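Local coordinates for adenosine deaminase 1 (Arthrobacter aurescens, PDB 3RYS), which binds adenine at a single zinc ion and probably catalyses its hydrolytic deamination to hypoxanthine, a step of purine salvage and nitrogen catabolism, at residues A198-E203 and S207-A212; I225-M228 and V233-R236; A16-H21 and V218-H223. All coordinates share one frame; numbering follows the deposited sequence.

Interaction 1 (A198-E203 and S207-A212). With ZN (zinc ion), chain C; ADE (adenine), chain D.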
ATOM      1  N   ALA A 198      -1.208   8.528  -5.297  1.00 14.11           N
ATOM      2  CA  ALA A 198      -0.273   8.135  -6.340  1.00 13.76           C
ATOM      3  C   ALA A 198       1.110   7.836  -5.782  1.00 12.80           C
ATOM      4  O   ALA A 198       1.583   8.513  -4.869  1.00 13.37           O
ATOM      5  CB  ALA A 198      -0.187   9.217  -7.412  1.00 16.03           C
ATOM      6  N   HIS A 199       1.751   6.813  -6.339  1.00 12.74           N
ATOM      7  CA  HIS A 199       3.144   6.521  -6.026  1.00 11.87           C
ATOM      8  C   HIS A 199       4.036   7.615  -6.589  1.00 11.58           C
ATOM      9  O   HIS A 199       3.934   7.965  -7.765  1.00 12.26           O
ATOM     10  CB  HIS A 199       3.552   5.170  -6.607  1.00 11.75           C
ATOM     11  CG  HIS A 199       3.075   4.003  -5.805  1.00 12.98           C
ATOM     12  ND1 HIS A 199       1.752   3.830  -5.459  1.00 13.74           N
ATOM     13  CD2 HIS A 199       3.744   2.949  -5.281  1.00 13.42           C
ATOM     14  CE1 HIS A 199       1.626   2.719  -4.756  1.00 14.14           C
ATOM     15  NE2 HIS A 199       2.819   2.164  -4.636  1.00 14.50           N
ATOM     16  N   ALA A 200       4.904   8.158  -5.744  1.00 11.75           N
ATOM     17  CA  ALA A 200       5.831   9.200  -6.172  1.00 12.71           C
ATOM     18  C   ALA A 200       7.058   9.269  -5.269  1.00 13.47           C
ATOM     19  O   ALA A 200       6.949   9.221  -4.045  1.00 13.36           O
ATOM     20  CB  ALA A 200       5.127  10.556  -6.224  1.00 11.48           C
ATOM     21  N   GLY A 201       8.231   9.379  -5.880  1.00 14.23           N
ATOM     22  CA  GLY A 201       9.454   9.564  -5.127  1.00 16.63           C
ATOM     23  C   GLY A 201      10.026   8.279  -4.560  1.00 16.15           C
ATOM     24  O   GLY A 201      10.827   8.306  -3.627  1.00 17.07           O
ATOM     25  N   GLU A 202       9.610   7.149  -5.118  1.00 14.61           N
ATOM     26  CA  GLU A 202      10.183   5.869  -4.734  1.00 15.94           C
ATOM     27  C   GLU A 202      11.513   5.709  -5.455  1.00 15.95           C
ATOM     28  O   GLU A 202      12.577   5.722  -4.833  1.00 18.97           O
ATOM     29  CB  GLU A 202       9.239   4.729  -5.100  1.00 14.26           C
ATOM     30  CG  GLU A 202       9.641   3.388  -4.534  1.00 12.41           C
ATOM     31  CD  GLU A 202       8.664   2.303  -4.904  1.00 14.60           C
ATOM     32  OE1 GLU A 202       7.686   2.615  -5.612  1.00 16.15           O
ATOM     33  OE2 GLU A 202       8.863   1.144  -4.490  1.00 14.06           O
ATOM     34  N   GLU A 203      11.439   5.559  -6.772  1.00 14.56           N
ATOM     35  CA  GLU A 203      12.620   5.571  -7.624  1.00 15.94           C
ATOM     36  C   GLU A 203      12.576   6.814  -8.505  1.00 18.19           C
ATOM     37  O   GLU A 203      13.591   7.233  -9.058  1.00 18.07           O
ATOM     38  CB  GLU A 203      12.691   4.303  -8.482  1.00 13.49           C
ATOM     39  CG  GLU A 203      13.137   3.064  -7.719  1.00 14.20           C
ATOM     40  CD  GLU A 203      13.413   1.877  -8.623  1.00 20.44           C
ATOM     41  OE1 GLU A 203      13.023   1.924  -9.807  1.00 21.28           O
ATOM     42  OE2 GLU A 203      14.022   0.892  -8.151  1.00 21.87           O
ATOM     43  N   SER A 207      10.738  15.677  -8.382  1.00 16.41           N
ATOM     44  CA  SER A 207       9.913  16.369  -9.377  1.00 15.73           C
ATOM     45  C   SER A 207       8.579  15.664  -9.549  1.00 13.42           C
ATOM     46  O   SER A 207       7.547  16.308  -9.737  1.00 13.38           O
ATOM     47  CB  SER A 207      10.614  16.424 -10.739  1.00 13.02           C
ATOM     48  OG  SER A 207      12.005  16.664 -10.609  1.00 20.36           O
ATOM     49  N   TYR A 208       8.616  14.335  -9.500  1.00 13.51           N
ATOM     50  CA  TYR A 208       7.433  13.509  -9.720  1.00 15.39           C
ATOM     51  C   TYR A 208       6.413  13.719  -8.614  1.00 13.82           C
ATOM     52  O   TYR A 208       5.218  13.527  -8.813  1.00 14.58           O
ATOM     53  CB  TYR A 208       7.820  12.033  -9.798  1.00 13.82           C
ATOM     54  CG  TYR A 208       8.316  11.594 -11.157  1.00 13.96           C
ATOM     55  CD1 TYR A 208       8.928  12.489 -12.024  1.00 15.19           C
ATOM     56  CD2 TYR A 208       8.188  10.274 -11.566  1.00 16.21           C
ATOM     57  CE1 TYR A 208       9.382  12.082 -13.269  1.00 13.58           C
ATOM     58  CE2 TYR A 208       8.639   9.858 -12.804  1.00 14.43           C
ATOM     59  CZ  TYR A 208       9.234  10.764 -13.651  1.00 14.83           C
ATOM     60  OH  TYR A 208       9.680  10.342 -14.884  1.00 19.41           O
ATOM     61  N   ILE A 209       6.854  14.139  -7.461  1.00 13.85           N
ATOM     62  CA  ILE A 209       5.994  14.404  -6.365  1.00 13.19           C
ATOM     63  C   ILE A 209       5.195  15.638  -6.546  1.00 14.72           C
ATOM     64  O   ILE A 209       4.051  15.671  -6.246  1.00 15.74           O
ATOM     65  CB  ILE A 209       6.786  14.449  -5.073  1.00 13.68           C
ATOM     66  CG1 ILE A 209       7.540  13.140  -4.932  1.00 14.25           C
ATOM     67  CG2 ILE A 209       5.875  14.732  -3.910  1.00 10.38           C
ATOM     68  CD1 ILE A 209       8.308  12.948  -3.759  1.00 15.49           C
ATOM     69  N   THR A 210       5.829  16.664  -7.037  1.00 20.00           N
ATOM     70  CA  THR A 210       5.190  17.904  -7.374  1.00 20.00           C
ATOM     71  C   THR A 210       4.205  17.697  -8.509  1.00 20.00           C
ATOM     72  O   THR A 210       3.195  18.285  -8.553  1.00 18.41           O
ATOM     73  CB  THR A 210       6.272  18.936  -7.737  1.00 20.00           C
ATOM     74  OG1 THR A 210       7.125  19.102  -6.633  1.00 20.00           O
ATOM     75  CG2 THR A 210       5.711  20.220  -8.056  1.00 20.00           C
ATOM     76  N   GLU A 211       4.536  16.837  -9.428  1.00 13.27           N
ATOM     77  CA  GLU A 211       3.649  16.506 -10.485  1.00 16.64           C
ATOM     78  C   GLU A 211       2.384  15.830 -10.001  1.00 15.90           C
ATOM     79  O   GLU A 211       1.357  16.124 -10.416  1.00 18.40           O
ATOM     80  CB  GLU A 211       4.380  15.628 -11.489  1.00 17.53           C
ATOM     81  CG  GLU A 211       4.961  16.347 -12.606  1.00 13.62           C
ATOM     82  CD  GLU A 211       5.310  15.490 -13.716  1.00 17.78           C
ATOM     83  OE1 GLU A 211       4.544  14.696 -14.150  1.00 18.31           O
ATOM     84  OE2 GLU A 211       6.370  15.631 -14.239  1.00 26.50           O
ATOM     85  N   ALA A 212       2.503  14.894  -9.119  1.00 15.28           N
ATOM     86  CA  ALA A 212       1.386  14.170  -8.528  1.00 17.63           C
ATOM     87  C   ALA A 212       0.499  15.099  -7.704  1.00 16.34           C
ATOM     88  O   ALA A 212      -0.718  14.932  -7.663  1.00 15.55           O
ATOM     89  CB  ALA A 212       1.891  13.010  -7.676  1.00 15.91           C
TER
HETATM   90 ZN    ZN C 344       3.584   0.473  -3.321  1.00 17.39          ZN
HETATM   91  N9  ADE D 345       3.327  -2.148  -7.401  1.00 18.84           N
HETATM   92  C8  ADE D 345       3.162  -2.822  -6.220  1.00 21.89           C
HETATM   93  N7  ADE D 345       3.868  -2.339  -5.218  1.00 20.30           N
HETATM   94  C5  ADE D 345       4.546  -1.271  -5.789  1.00 22.54           C
HETATM   95  C6  ADE D 345       5.465  -0.340  -5.260  1.00 23.31           C
HETATM   96  N6  ADE D 345       5.865  -0.354  -3.983  1.00 21.81           N
HETATM   97  N1  ADE D 345       5.955   0.603  -6.096  1.00 22.49           N
HETATM   98  C2  ADE D 345       5.550   0.607  -7.374  1.00 22.84           C
HETATM   99  N3  ADE D 345       4.693  -0.212  -7.989  1.00 21.82           N
HETATM  100  C4  ADE D 345       4.225  -1.137  -7.133  1.00 20.84           C

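Interaction 2 (I225-M228 and V233-R236)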
ATOM      1  N   ILE A 225       9.927   9.172  -0.471  1.00 14.74           N
ATOM      2  CA  ILE A 225      11.206   9.326   0.215  1.00 16.34           C
ATOM      3  C   ILE A 225      12.229  10.170  -0.552  1.00 16.90           C
ATOM      4  O   ILE A 225      13.136  10.754   0.050  1.00 16.05           O
ATOM      5  CB  ILE A 225      11.839   7.971   0.574  1.00 16.11           C
ATOM      6  CG1 ILE A 225      12.088   7.149  -0.691  1.00 16.70           C
ATOM      7  CG2 ILE A 225      10.958   7.213   1.564  1.00 15.83           C
ATOM      8  CD1 ILE A 225      13.087   6.023  -0.492  1.00 16.83           C
ATOM      9  N   ARG A 226      12.094  10.238  -1.873  1.00 16.77           N
ATOM     10  CA  ARG A 226      13.047  11.008  -2.670  1.00 18.04           C
ATOM     11  C   ARG A 226      12.783  12.511  -2.609  1.00 18.90           C
ATOM     12  O   ARG A 226      13.506  13.304  -3.213  1.00 19.69           O
ATOM     13  CB  ARG A 226      13.107  10.512  -4.114  1.00 15.95           C
ATOM     14  CG  ARG A 226      13.874   9.209  -4.268  1.00 16.30           C
ATOM     15  CD  ARG A 226      14.262   8.966  -5.709  1.00 17.49           C
ATOM     16  NE  ARG A 226      15.173   9.995  -6.199  1.00 19.78           N
ATOM     17  CZ  ARG A 226      15.481  10.176  -7.480  1.00 19.66           C
ATOM     18  NH1 ARG A 226      14.942   9.397  -8.407  1.00 17.27           N
ATOM     19  NH2 ARG A 226      16.321  11.142  -7.834  1.00 18.41           N
ATOM     20  N   CYS A 227      11.758  12.902  -1.861  1.00 16.92           N
ATOM     21  CA  CYS A 227      11.467  14.313  -1.663  1.00 18.15           C
ATOM     22  C   CYS A 227      12.611  14.971  -0.904  1.00 18.84           C
ATOM     23  O   CYS A 227      12.817  16.180  -0.996  1.00 20.39           O
ATOM     24  CB  CYS A 227      10.170  14.487  -0.875  1.00 20.47           C
ATOM     25  SG  CYS A 227      10.333  14.074   0.874  1.00 16.04           S
ATOM     26  N   MET A 228      13.357  14.167  -0.154  1.00 17.49           N
ATOM     27  CA  MET A 228      14.453  14.678   0.656  1.00 17.35           C
ATOM     28  C   MET A 228      15.546  15.332  -0.191  1.00 19.90           C
ATOM     29  O   MET A 228      16.422  16.012   0.335  1.00 20.16           O
ATOM     30  CB  MET A 228      15.046  13.558   1.514  1.00 18.64           C
ATOM     31  CG  MET A 228      14.104  13.005   2.581  1.00 18.12           C
ATOM     32  SD  MET A 228      13.872  14.118   3.985  1.00 22.57           S
ATOM     33  CE  MET A 228      12.546  15.157   3.394  1.00 26.18           C
ATOM     34  N   VAL A 233      10.554  21.294  -1.943  1.00 23.17           N
ATOM     35  CA  VAL A 233       9.524  20.263  -2.061  1.00 20.99           C
ATOM     36  C   VAL A 233       9.231  19.745  -0.655  1.00 22.74           C
ATOM     37  O   VAL A 233       8.075  19.661  -0.236  1.00 19.04           O
ATOM     38  CB  VAL A 233       9.973  19.085  -2.938  1.00 20.88           C
ATOM     39  CG1 VAL A 233       8.916  17.993  -2.927  1.00 16.71           C
ATOM     40  CG2 VAL A 233      10.245  19.549  -4.356  1.00 20.38           C
ATOM     41  N   VAL A 234      10.295  19.410   0.071  1.00 21.18           N
ATOM     42  CA  VAL A 234      10.192  19.056   1.480  1.00 20.32           C
ATOM     43  C   VAL A 234       9.430  20.145   2.220  1.00 18.00           C
ATOM     44  O   VAL A 234       8.655  19.868   3.132  1.00 15.82           O
ATOM     45  CB  VAL A 234      11.587  18.923   2.130  1.00 23.15           C
ATOM     46  CG1 VAL A 234      11.456  18.611   3.613  1.00 20.12           C
ATOM     47  CG2 VAL A 234      12.411  17.860   1.424  1.00 20.66           C
ATOM     48  N   GLN A 235       9.658  21.386   1.804  1.00 21.21           N
ATOM     49  CA  GLN A 235       9.093  22.555   2.464  1.00 20.64           C
ATOM     50  C   GLN A 235       7.580  22.585   2.315  1.00 18.05           C
ATOM     51  O   GLN A 235       6.855  22.781   3.290  1.00 19.57           O
ATOM     52  CB  GLN A 235       9.698  23.824   1.872  1.00 24.62           C
ATOM     53  CG  GLN A 235      10.200  24.819   2.893  1.00 28.75           C
ATOM     54  CD  GLN A 235      11.357  25.658   2.359  1.00 41.83           C
ATOM     55  OE1 GLN A 235      12.489  25.553   2.841  1.00 40.96           O
ATOM     56  NE2 GLN A 235      11.083  26.477   1.345  1.00 33.49           N
ATOM     57  N   ARG A 236       7.108  22.385   1.089  1.00 18.41           N
ATOM     58  CA  ARG A 236       5.676  22.348   0.816  1.00 17.64           C
ATOM     59  C   ARG A 236       4.979  21.181   1.517  1.00 16.85           C
ATOM     60  O   ARG A 236       3.896  21.342   2.082  1.00 18.91           O
ATOM     61  CB  ARG A 236       5.415  22.268  -0.685  1.00 18.15           C
ATOM     62  CG  ARG A 236       3.976  21.931  -1.010  1.00 20.14           C
ATOM     63  CD  ARG A 236       3.804  21.559  -2.466  1.00 22.12           C
ATOM     64  NE  ARG A 236       2.399  21.356  -2.792  1.00 21.62           N
ATOM     65  CZ  ARG A 236       1.940  21.218  -4.029  1.00 23.32           C
ATOM     66  NH1 ARG A 236       2.784  21.259  -5.053  1.00 21.08           N
ATOM     67  NH2 ARG A 236       0.640  21.041  -4.240  1.00 21.11           N
TER

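Interaction 3 (A16-H21 and V218-H223). With ZN (zinc ion), chain C; ADE (adenine), chain D.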
ATOM      1  N   ALA A  16      -3.552   2.522  11.103  1.00 13.98           N
ATOM      2  CA  ALA A  16      -4.233   2.326   9.833  1.00 15.43           C
ATOM      3  C   ALA A  16      -3.185   2.094   8.746  1.00 14.28           C
ATOM      4  O   ALA A  16      -2.217   2.841   8.650  1.00 15.78           O
ATOM      5  CB  ALA A  16      -5.092   3.524   9.500  1.00 12.96           C
ATOM      6  N   GLU A  17      -3.359   1.051   7.943  1.00 13.82           N
ATOM      7  CA  GLU A  17      -2.477   0.852   6.797  1.00 14.94           C
ATOM      8  C   GLU A  17      -3.084   1.490   5.541  1.00 13.83           C
ATOM      9  O   GLU A  17      -4.151   1.085   5.076  1.00 11.49           O
ATOM     10  CB  GLU A  17      -2.161  -0.632   6.578  1.00 13.50           C
ATOM     11  CG  GLU A  17      -0.990  -0.872   5.628  1.00 13.17           C
ATOM     12  CD  GLU A  17      -0.386  -2.267   5.755  1.00 13.48           C
ATOM     13  OE1 GLU A  17      -1.099  -3.197   6.186  1.00 13.66           O
ATOM     14  OE2 GLU A  17       0.808  -2.431   5.425  1.00 12.19           O
ATOM     15  N   LEU A  18      -2.397   2.500   5.014  1.00 12.67           N
ATOM     16  CA  LEU A  18      -2.903   3.280   3.893  1.00 14.31           C
ATOM     17  C   LEU A  18      -2.210   2.923   2.581  1.00 14.50           C
ATOM     18  O   LEU A  18      -2.687   3.270   1.499  1.00 14.60           O
ATOM     19  CB  LEU A  18      -2.724   4.774   4.172  1.00 16.17           C
ATOM     20  CG  LEU A  18      -3.325   5.319   5.466  1.00 15.18           C
ATOM     21  CD1 LEU A  18      -3.080   6.818   5.570  1.00 14.58           C
ATOM     22  CD2 LEU A  18      -4.809   5.003   5.543  1.00 13.98           C
ATOM     23  N   HIS A  19      -1.077   2.240   2.687  1.00 13.65           N
ATOM     24  CA  HIS A  19      -0.282   1.870   1.523  1.00 13.58           C
ATOM     25  C   HIS A  19      -0.067   0.359   1.518  1.00 13.61           C
ATOM     26  O   HIS A  19       0.819  -0.156   2.208  1.00 12.33           O
ATOM     27  CB  HIS A  19       1.064   2.601   1.555  1.00 10.30           C
ATOM     28  CG  HIS A  19       1.896   2.404   0.326  1.00 11.82           C
ATOM     29  ND1 HIS A  19       2.780   3.357  -0.134  1.00 14.15           N
ATOM     30  CD2 HIS A  19       1.978   1.367  -0.540  1.00 11.57           C
ATOM     31  CE1 HIS A  19       3.377   2.913  -1.225  1.00 10.88           C
ATOM     32  NE2 HIS A  19       2.905   1.709  -1.495  1.00 11.28           N
ATOM     33  N   LEU A  20      -0.883  -0.350   0.746  1.00 10.95           N
ATOM     34  CA  LEU A  20      -0.813  -1.804   0.705  1.00 10.70           C
ATOM     35  C   LEU A  20      -1.471  -2.392  -0.531  1.00 11.72           C
ATOM     36  O   LEU A  20      -2.645  -2.137  -0.803  1.00 12.10           O
ATOM     37  CB  LEU A  20      -1.454  -2.410   1.948  1.00 10.66           C
ATOM     38  CG  LEU A  20      -1.530  -3.932   1.850  1.00 10.99           C
ATOM     39  CD1 LEU A  20      -0.929  -4.565   3.086  1.00 13.31           C
ATOM     40  CD2 LEU A  20      -2.956  -4.427   1.590  1.00  9.41           C
ATOM     41  N   HIS A  21      -0.708  -3.194  -1.266  1.00 11.93           N
ATOM     42  CA  HIS A  21      -1.207  -3.858  -2.461  1.00 10.79           C
ATOM     43  C   HIS A  21      -1.675  -5.266  -2.124  1.00 10.99           C
ATOM     44  O   HIS A  21      -0.909  -6.076  -1.607  1.00 13.56           O
ATOM     45  CB  HIS A  21      -0.112  -3.909  -3.515  1.00 10.38           C
ATOM     46  CG  HIS A  21       0.497  -2.578  -3.809  1.00 12.11           C
ATOM     47  ND1 HIS A  21       0.123  -1.811  -4.891  1.00 14.39           N
ATOM     48  CD2 HIS A  21       1.449  -1.871  -3.158  1.00 12.98           C
ATOM     49  CE1 HIS A  21       0.823  -0.692  -4.897  1.00 14.11           C
ATOM     50  NE2 HIS A  21       1.633  -0.702  -3.855  1.00 14.83           N
ATOM     51  N   VAL A 218      -3.412  14.681  -6.158  1.00 16.83           N
ATOM     52  CA  VAL A 218      -3.562  13.573  -5.211  1.00 17.73           C
ATOM     53  C   VAL A 218      -3.707  14.078  -3.779  1.00 16.90           C
ATOM     54  O   VAL A 218      -3.319  15.201  -3.463  1.00 17.83           O
ATOM     55  CB  VAL A 218      -2.389  12.577  -5.278  1.00 15.02           C
ATOM     56  CG1 VAL A 218      -2.280  11.978  -6.664  1.00 14.67           C
ATOM     57  CG2 VAL A 218      -1.084  13.255  -4.868  1.00 17.15           C
ATOM     58  N   GLU A 219      -4.260  13.234  -2.916  1.00 17.49           N
ATOM     59  CA  GLU A 219      -4.527  13.614  -1.534  1.00 18.98           C
ATOM     60  C   GLU A 219      -3.485  13.066  -0.572  1.00 16.18           C
ATOM     61  O   GLU A 219      -3.394  13.510   0.573  1.00 16.07           O
ATOM     62  CB  GLU A 219      -5.915  13.148  -1.131  1.00 16.65           C
ATOM     63  CG  GLU A 219      -6.907  13.306  -2.248  1.00 19.96           C
ATOM     64  CD  GLU A 219      -8.315  13.356  -1.744  1.00 25.20           C
ATOM     65  OE1 GLU A 219      -9.125  12.512  -2.184  1.00 24.97           O
ATOM     66  OE2 GLU A 219      -8.606  14.229  -0.898  1.00 23.43           O
ATOM     67  N   ARG A 220      -2.712  12.092  -1.033  1.00 14.91           N
ATOM     68  CA  ARG A 220      -1.517  11.681  -0.303  1.00 20.49           C
ATOM     69  C   ARG A 220      -0.490  11.011  -1.211  1.00 16.73           C
ATOM     70  O   ARG A 220      -0.841  10.394  -2.213  1.00 16.57           O
ATOM     71  CB  ARG A 220      -1.846  10.822   0.931  1.00 19.56           C
ATOM     72  CG  ARG A 220      -2.874   9.725   0.732  1.00 17.49           C
ATOM     73  CD  ARG A 220      -3.051   8.902   2.014  1.00 14.30           C
ATOM     74  NE  ARG A 220      -3.520   7.553   1.718  1.00 14.53           N
ATOM     75  CZ  ARG A 220      -4.721   7.085   2.035  1.00 15.25           C
ATOM     76  NH1 ARG A 220      -5.585   7.840   2.693  1.00 15.85           N
ATOM     77  NH2 ARG A 220      -5.052   5.846   1.710  1.00 19.96           N
ATOM     78  N   ILE A 221       0.783  11.172  -0.864  1.00 15.23           N
ATOM     79  CA  ILE A 221       1.873  10.645  -1.669  1.00 14.48           C
ATOM     80  C   ILE A 221       2.304   9.280  -1.151  1.00 16.23           C
ATOM     81  O   ILE A 221       2.471   9.080   0.056  1.00 14.61           O
ATOM     82  CB  ILE A 221       3.089  11.595  -1.664  1.00 15.14           C
ATOM     83  CG1 ILE A 221       2.759  12.900  -2.395  1.00 13.22           C
ATOM     84  CG2 ILE A 221       4.295  10.923  -2.297  1.00 15.06           C
ATOM     85  CD1 ILE A 221       2.644  12.749  -3.891  1.00 12.90           C
ATOM     86  N   ASP A 222       2.482   8.340  -2.069  1.00 13.45           N
ATOM     87  CA  ASP A 222       2.890   6.997  -1.694  1.00 12.91           C
ATOM     88  C   ASP A 222       4.399   6.822  -1.860  1.00 13.07           C
ATOM     89  O   ASP A 222       4.951   7.054  -2.936  1.00 10.34           O
ATOM     90  CB  ASP A 222       2.085   5.967  -2.485  1.00 13.00           C
ATOM     91  CG  ASP A 222       0.593   6.046  -2.180  1.00 14.74           C
ATOM     92  OD1 ASP A 222       0.227   6.057  -0.983  1.00 13.19           O
ATOM     93  OD2 ASP A 222      -0.213   6.105  -3.131  1.00 15.69           O
ATOM     94  N   HIS A 223       5.050   6.422  -0.768  1.00 13.70           N
ATOM     95  CA  HIS A 223       6.508   6.427  -0.649  1.00 14.13           C
ATOM     96  C   HIS A 223       7.027   7.845  -0.368  1.00 15.32           C
ATOM     97  O   HIS A 223       7.106   8.264   0.787  1.00 15.25           O
ATOM     98  CB  HIS A 223       7.186   5.812  -1.881  1.00 12.24           C
ATOM     99  CG  HIS A 223       6.997   4.331  -1.998  1.00 14.10           C
ATOM    100  ND1 HIS A 223       7.476   3.442  -1.059  1.00 13.91           N
ATOM    101  CD2 HIS A 223       6.387   3.579  -2.948  1.00 16.32           C
ATOM    102  CE1 HIS A 223       7.160   2.210  -1.418  1.00 14.05           C
ATOM    103  NE2 HIS A 223       6.505   2.264  -2.563  1.00 13.52           N
TER
HETATM  104 ZN    ZN C 344       3.584   0.473  -3.321  1.00 17.39          ZN
HETATM  105  N9  ADE D 345       3.327  -2.148  -7.401  1.00 18.84           N
HETATM  106  C8  ADE D 345       3.162  -2.822  -6.220  1.00 21.89           C
HETATM  107  N7  ADE D 345       3.868  -2.339  -5.218  1.00 20.30           N
HETATM  108  C5  ADE D 345       4.546  -1.271  -5.789  1.00 22.54           C
HETATM  109  C6  ADE D 345       5.465  -0.340  -5.260  1.00 23.31           C
HETATM  110  N6  ADE D 345       5.865  -0.354  -3.983  1.00 21.81           N
HETATM  111  N1  ADE D 345       5.955   0.603  -6.096  1.00 22.49           N
HETATM  112  C2  ADE D 345       5.550   0.607  -7.374  1.00 22.84           C
HETATM  113  N3  ADE D 345       4.693  -0.212  -7.989  1.00 21.82           N
HETATM  114  C4  ADE D 345       4.225  -1.137  -7.133  1.00 20.84           C

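Interaction 1 (A198-E203 and S207-A212)
A200 of the strand and I209 of the helix meet where strand 198-200 runs almost antiparallel to helix 207-212, the axes at 158° and 8.1 Å apart at their closest. This is the first half of a beta-alpha-beta unit in the TIM barrel: strand 195-200 lines the barrel, and helix 206-214 folds back along its outside. A198 and A200 send their methyl groups toward the helix, whereas H199 between them points the other way, into the barrel. The A200 CB methyl fits between two helix side chains, 3.8 Å from I209 CG1 and 4.3 Å from A212 CB. A212 CB lies equally far from A198 CB, so that one small methyl spans both alanines. With nothing beyond CB, the alanines let strand and helix lie close.

I209 leaves its helix obliquely, but CG1, anti to the carbonyl carbon (chi1 -56°), leads CD1 back over the end of the strand, 3.8 Å from G201 CA. The positive phi at G201 already favours glycine, and a CB there would probably run into I209 CD1. I221 of the next strand packs on A200, I209 and A212, completing the apolar layer.

On the inner side, H199 NE2 binds the zinc ion at 2.3 Å, joining H19, H21 and D280. E202, just beyond the glycine, reaches out on an extended chain and puts OE1 2.7 Å from N1 of adenine; it is the predicted proton donor. The chemistry is therefore split between two faces: methyl packing without any polar bond fits strand to helix, while the metal ligand and the carboxylate, one on the strand and one past its end, work on the purine from the opposite side.

Interaction 2 (I225-M228 and V233-R236)
R226 NH1 bonds to the carbonyl oxygen of E203 and so steadies the turn whose next residue, C227, packs on V233 and V234. Two further bonds hold the same arginine: its backbone N bonds to the carbonyl of G201, and NH2 forms a salt bridge with E229. An arginine suits this place because its guanidinium can serve a backbone carbonyl and a carboxylate together. The turn is a short 3-10 segment in the TIM barrel loop that follows strand 220-221 and leads into helix 231-240, and the chain doubles back so that I225-M228 lies against the early part of that helix.

The contact itself is apolar. V234 is its centre, with CB pointing toward the 3-10 segment and both methyls engaged. CG2, anti to the carbonyl carbon, packs beside C227, 4.4 Å from C227 SG. A branched valine offers the turn two methyls on a short, stiff stem close to the helix. V233 adds a further touch, its CG1 standing 4.3 Å from C227 CB; C227 itself is buried and also packs on I209 of helix 206-214, for which a compact sulfur side chain is well fitted.

M228 takes a different route. Its CB points away from the helix, yet the flexible thioether bends at both chi2 (-74°) and chi3 (86°), curling the terminal methyl round to V234. The two side chains cross at about a right angle. I271 packs on both of them from a neighbouring loop. M228 CE thus reaches the two methyls of V234, 3.6 Å from V234 CG1.

Interaction 3 (A16-H21 and V218-H223)
H19 meets D222 and H223 inside the TIM barrel, where the chain following the first strand, 15-17, meets that of strand 220-221. From CB the ring swings out with CG anti to the backbone N (chi1 -174°). ND1 lies 3.6 Å from D222 CB, but its hydrogen bond goes to T245 OG1, which D222 OD1 shares, so the threonine fixes how the imidazole is turned. CE1 touches D222 CB and, on its other flank, comes 3.5 Å from H223 NE2: the edge of H19 is set against the face of H223, a T-shaped pair with planes at 68°. At the tip NE2 binds the zinc ion at 2.3 Å. H21, second histidine of the His-X-His pair characteristic of the family, binds it too and lays one ring face over adenine N7.

Deeper in the barrel, R220 crosses L18 at about a right angle, one face of its guanidinium covering L18 CB, which is 3.6 Å from R220 NH2. That NH2 also forms a salt bridge with E99. A methionine in place of R220 would probably leave the E99 carboxylate without its positive mate and L18 without its flat cover. Leucine suits the place by offering carbon alone to that face. Back at the metal, adenine N6 lies at the edge of the H223 ring, near its plane, 3.0 Å from H223 NE2.

How the interactions relate
Along the chain the loop closed by interaction 3 contains interaction 1, and interaction 2 follows both. All three belong to one TIM barrel. Interactions 1 and 3 have centres about 12 Å apart and reach neighbouring parallel strands of one sheet, 195-200 in interaction 1 and 220-221 in interaction 3, joined by the backbone bonds A198 O to D222 N and D222 O to A200 N; both touch the zinc ion and adenine. The centre of interaction 2, in the loop after H223, is about 10 Å from that of interaction 1 and about 16 Å from that of interaction 3. The active site is thus assembled from strand ends brought together across the barrel, with outer helices behind them.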